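Local coordinates for tyrosine-protein phosphatase YwqE (Bacillus subtilis, PDB 3QY7) that removes phosphate from phosphotyrosine in the proteins YwqD, YwqF and Ssb, as a manganese-dependent tyrosine phosphatase of the CpsB/CapC family, at residues A[181-190]-A[237-247]. Sequence-based numbering, arbitrary orientation.
Sequences RLVEANLIHF and IFRQPPQPVKR
His189 rests against Ile237 and Arg239. With CG beside the backbone N and opposite the carbonyl carbon (chi1 -52°), its ring is carried toward the tail. CB lies 3.8 Å from Ile237 CD1, which also reaches CG of the ring. CD2 meets Arg239 CG at 3.8 Å. ND1 accepts a hydrogen bond from the backbone N of Ser160, which fixes the rotation of the ring. NE2 lies over one face of the Arg239 guanidinium, offset toward its rim, the two planes 36° apart; Arg239 NH2 is itself hydrogen-bonded to Ala158 O. NE2 is also bonded to a water 2.9 Å away in the ring plane. The same water is within hydrogen-bonding distance of Asn186 O and Gln240 O; a second accepts from Gln240 N and lies equally close to Asn186 O, so solvent bridges the two segments. Farther along, Gln243 N gives a direct hydrogen bond to Ala185 O (2.9 Å). This joins the tail to the turn where a Schellman motif, with Asn186 at positive phi, ends the helix. Leu187 spreads its two methyls, CD2 onto Pro242 CB (3.6 Å) and CD1 onto Val245 CG1 (3.7 Å). At the other end, Phe190 CZ touches Ile237 CG2. The irregular C-terminal tail 237-247, following helix 219-232, thus runs along the connection from helix 173-184 into strand 190-192 of the TIM-barrel-like PHP fold, with strand 159-163 and helix 148-155 packed alongside.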
loop_
_atom_site.group_PDB
_atom_site.type_symbol
_atom_site.label_atom_id
_atom_site.label_comp_id
_atom_site.label_asym_id
_atom_site.label_seq_id
_atom_site.Cartn_x
_atom_site.Cartn_y
_atom_site.Cartn_z
ATOM N N ARG A 181 17.624 -0.231 3.039
ATOM C CA ARG A 181 17.911 0.085 4.443
ATOM C C ARG A 181 16.704 -0.198 5.330
ATOM O O ARG A 181 16.841 -0.871 6.355
ATOM C CB ARG A 181 18.395 1.537 4.599
ATOM C CG ARG A 181 19.823 1.739 4.081
ATOM C CD ARG A 181 20.177 3.204 3.924
ATOM N NE ARG A 181 20.204 3.927 5.194
ATOM C CZ ARG A 181 20.029 5.242 5.305
ATOM N NH1 ARG A 181 19.806 5.984 4.227
ATOM N NH2 ARG A 181 20.069 5.820 6.493
ATOM N N LEU A 182 15.533 0.279 4.914
ATOM C CA LEU A 182 14.288 0.065 5.683
ATOM C C LEU A 182 13.917 -1.417 5.779
ATOM O O LEU A 182 13.528 -1.908 6.847
ATOM C CB LEU A 182 13.138 0.886 5.084
ATOM C CG LEU A 182 13.293 2.416 5.014
ATOM C CD1 LEU A 182 12.043 3.137 4.502
ATOM C CD2 LEU A 182 13.756 2.980 6.379
ATOM N N VAL A 183 14.045 -2.134 4.663
ATOM C CA VAL A 183 13.760 -3.569 4.659
ATOM C C VAL A 183 14.691 -4.335 5.611
ATOM O O VAL A 183 14.240 -5.161 6.395
ATOM C CB VAL A 183 13.813 -4.206 3.237
ATOM C CG1 VAL A 183 13.628 -5.710 3.347
ATOM C CG2 VAL A 183 12.716 -3.604 2.310
ATOM N N GLU A 184 15.988 -4.045 5.538
ATOM C CA GLU A 184 16.989 -4.652 6.416
ATOM C C GLU A 184 16.658 -4.483 7.901
ATOM O O GLU A 184 16.858 -5.405 8.695
ATOM C CB GLU A 184 18.346 -4.009 6.144
ATOM C CG GLU A 184 19.486 -4.777 6.745
ATOM C CD GLU A 184 20.825 -4.138 6.482
ATOM O OE1 GLU A 184 21.272 -3.318 7.313
ATOM O OE2 GLU A 184 21.437 -4.478 5.453
ATOM N N ALA A 185 16.164 -3.298 8.249
ATOM C CA ALA A 185 15.835 -2.937 9.632
ATOM C C ALA A 185 14.502 -3.517 10.117
ATOM O O ALA A 185 14.042 -3.197 11.224
ATOM C CB ALA A 185 15.828 -1.427 9.771
ATOM N N ASN A 186 13.884 -4.364 9.287
ATOM C CA ASN A 186 12.597 -5.010 9.622
ATOM C C ASN A 186 11.442 -4.026 9.799
ATOM O O ASN A 186 10.496 -4.293 10.546
ATOM C CB ASN A 186 12.729 -5.920 10.858
ATOM C CG ASN A 186 13.658 -7.092 10.628
ATOM O OD1 ASN A 186 14.443 -7.469 11.512
ATOM N ND2 ASN A 186 13.580 -7.683 9.443
ATOM N N LEU A 187 11.516 -2.890 9.117
ATOM C CA LEU A 187 10.515 -1.839 9.259
ATOM C C LEU A 187 9.425 -1.886 8.201
ATOM O O LEU A 187 8.471 -1.110 8.256
ATOM C CB LEU A 187 11.186 -0.461 9.246
ATOM C CG LEU A 187 12.183 -0.180 10.368
ATOM C CD1 LEU A 187 12.608 1.268 10.238
ATOM C CD2 LEU A 187 11.598 -0.451 11.764
ATOM N N ILE A 188 9.593 -2.795 7.243
ATOM C CA ILE A 188 8.675 -2.969 6.121
ATOM C C ILE A 188 7.989 -4.328 6.256
ATOM O O ILE A 188 8.643 -5.324 6.554
ATOM C CB ILE A 188 9.465 -2.949 4.782
ATOM C CG1 ILE A 188 10.229 -1.625 4.608
ATOM C CG2 ILE A 188 8.567 -3.262 3.569
ATOM C CD1 ILE A 188 9.401 -0.319 4.642
ATOM N N HIS A 189 6.679 -4.355 5.998
ATOM C CA HIS A 189 5.886 -5.578 6.164
ATOM C C HIS A 189 5.200 -6.053 4.894
ATOM O O HIS A 189 4.784 -7.202 4.838
ATOM C CB HIS A 189 4.903 -5.394 7.312
ATOM C CG HIS A 189 5.583 -4.915 8.555
ATOM N ND1 HIS A 189 5.753 -3.575 8.827
ATOM C CD2 HIS A 189 6.226 -5.587 9.537
ATOM C CE1 HIS A 189 6.436 -3.443 9.952
ATOM N NE2 HIS A 189 6.740 -4.648 10.402
ATOM N N PHE A 190 5.109 -5.180 3.893
ATOM C CA PHE A 190 4.453 -5.475 2.610
ATOM C C PHE A 190 5.233 -4.817 1.472
ATOM O O PHE A 190 5.877 -3.776 1.670
ATOM C CB PHE A 190 3.032 -4.880 2.544
ATOM C CG PHE A 190 2.151 -5.217 3.706
ATOM C CD1 PHE A 190 1.439 -6.419 3.738
ATOM C CD2 PHE A 190 1.977 -4.302 4.742
ATOM C CE1 PHE A 190 0.597 -6.721 4.803
ATOM C CE2 PHE A 190 1.120 -4.595 5.820
ATOM C CZ PHE A 190 0.430 -5.795 5.849
ATOM N N ILE A 237 -0.255 -10.228 10.646
ATOM C CA ILE A 237 0.964 -10.298 9.837
ATOM C C ILE A 237 2.181 -10.722 10.661
ATOM O O ILE A 237 2.184 -10.597 11.901
ATOM C CB ILE A 237 1.276 -8.956 9.127
ATOM C CG1 ILE A 237 1.305 -7.793 10.128
ATOM C CG2 ILE A 237 0.235 -8.671 8.038
ATOM C CD1 ILE A 237 2.164 -6.604 9.670
ATOM N N PHE A 238 3.207 -11.213 9.964
ATOM C CA PHE A 238 4.447 -11.627 10.606
ATOM C C PHE A 238 5.433 -10.478 10.621
ATOM O O PHE A 238 5.640 -9.789 9.611
ATOM C CB PHE A 238 5.064 -12.842 9.914
ATOM C CG PHE A 238 4.153 -14.040 9.851
ATOM C CD1 PHE A 238 4.200 -14.896 8.757
ATOM C CD2 PHE A 238 3.258 -14.319 10.895
ATOM C CE1 PHE A 238 3.371 -16.016 8.693
ATOM C CE2 PHE A 238 2.420 -15.429 10.831
ATOM C CZ PHE A 238 2.482 -16.276 9.722
ATOM N N ARG A 239 6.045 -10.283 11.779
ATOM C CA ARG A 239 6.989 -9.200 11.972
ATOM C C ARG A 239 8.293 -9.747 12.515
ATOM O O ARG A 239 8.319 -10.746 13.241
ATOM C CB ARG A 239 6.417 -8.159 12.949
ATOM C CG ARG A 239 5.065 -7.597 12.526
ATOM C CD ARG A 239 4.311 -6.941 13.680
ATOM N NE ARG A 239 4.673 -5.542 13.798
ATOM C CZ ARG A 239 3.906 -4.510 13.448
ATOM N NH1 ARG A 239 2.677 -4.662 12.970
ATOM N NH2 ARG A 239 4.392 -3.299 13.599
ATOM N N GLN A 240 9.377 -9.078 12.149
ATOM C CA GLN A 240 10.676 -9.319 12.764
ATOM C C GLN A 240 10.985 -8.112 13.675
ATOM O O GLN A 240 10.384 -7.031 13.509
ATOM C CB GLN A 240 11.756 -9.533 11.692
ATOM C CG GLN A 240 11.553 -10.770 10.796
ATOM C CD GLN A 240 11.657 -12.100 11.532
ATOM O OE1 GLN A 240 10.896 -13.034 11.252
ATOM N NE2 GLN A 240 12.597 -12.199 12.468
ATOM N N PRO A 241 11.897 -8.290 14.654
ATOM C CA PRO A 241 12.130 -7.190 15.582
ATOM C C PRO A 241 12.641 -5.947 14.859
ATOM O O PRO A 241 13.657 -6.022 14.151
ATOM C CB PRO A 241 13.185 -7.749 16.549
ATOM C CG PRO A 241 13.160 -9.226 16.372
ATOM C CD PRO A 241 12.777 -9.443 14.932
ATOM N N PRO A 242 11.931 -4.812 15.010
ATOM C CA PRO A 242 12.343 -3.588 14.337
ATOM C C PRO A 242 13.681 -3.092 14.857
ATOM O O PRO A 242 14.026 -3.322 16.027
ATOM C CB PRO A 242 11.237 -2.587 14.689
ATOM C CG PRO A 242 10.572 -3.149 15.890
ATOM C CD PRO A 242 10.682 -4.630 15.779
ATOM N N GLN A 243 14.432 -2.437 13.977
ATOM C CA GLN A 243 15.767 -1.965 14.322
ATOM C C GLN A 243 15.910 -0.498 13.952
ATOM O O GLN A 243 15.316 -0.038 12.978
ATOM C CB GLN A 243 16.835 -2.814 13.624
ATOM C CG GLN A 243 16.709 -4.332 13.822
ATOM C CD GLN A 243 16.944 -4.806 15.253
ATOM O OE1 GLN A 243 17.498 -4.082 16.090
ATOM N NE2 GLN A 243 16.528 -6.042 15.537
ATOM N N PRO A 244 16.649 0.277 14.770
ATOM C CA PRO A 244 16.892 1.642 14.351
ATOM C C PRO A 244 17.715 1.688 13.071
ATOM O O PRO A 244 18.528 0.794 12.802
ATOM C CB PRO A 244 17.693 2.223 15.522
ATOM C CG PRO A 244 17.164 1.499 16.689
ATOM C CD PRO A 244 16.948 0.088 16.201
ATOM N N VAL A 245 17.474 2.711 12.305
ATOM C CA VAL A 245 18.239 2.982 11.129
ATOM C C VAL A 245 18.717 4.412 11.310
ATOM O O VAL A 245 18.011 5.241 11.792
ATOM C CB VAL A 245 17.439 2.759 9.847
ATOM C CG1 VAL A 245 16.024 2.586 10.056
ATOM C CG2 VAL A 245 17.757 3.668 8.717
ATOM N N LYS A 246 19.926 4.645 10.918
ATOM C CA LYS A 246 20.648 5.873 11.145
ATOM C C LYS A 246 20.684 6.645 9.880
ATOM O O LYS A 246 20.384 6.069 8.883
ATOM C CB LYS A 246 22.099 5.483 11.331
ATOM C CG LYS A 246 22.600 5.096 9.939
ATOM C CD LYS A 246 23.915 4.367 9.803
ATOM C CE LYS A 246 24.544 4.777 8.488
ATOM N NZ LYS A 246 25.492 3.820 8.005
ATOM N N ARG A 247 21.147 7.911 9.967
ATOM C CA ARG A 247 21.383 8.795 8.813
ATOM C C ARG A 247 20.093 9.244 8.135
ATOM O O ARG A 247 19.914 10.430 7.841
ATOM C CB ARG A 247 22.334 8.137 7.797
ATOM C CG ARG A 247 23.103 9.086 6.890
ATOM C CD ARG A 247 24.235 9.801 7.625
ATOM N NE ARG A 247 25.074 10.560 6.700
ATOM C CZ ARG A 247 26.185 10.091 6.132
ATOM N NH1 ARG A 247 26.608 8.858 6.398
ATOM N NH2 ARG A 247 26.880 10.856 5.300
HETATM O O HOH W 1 8.453 -5.094 12.666
HETATM O O HOH W 2 9.226 -6.844 10.325
#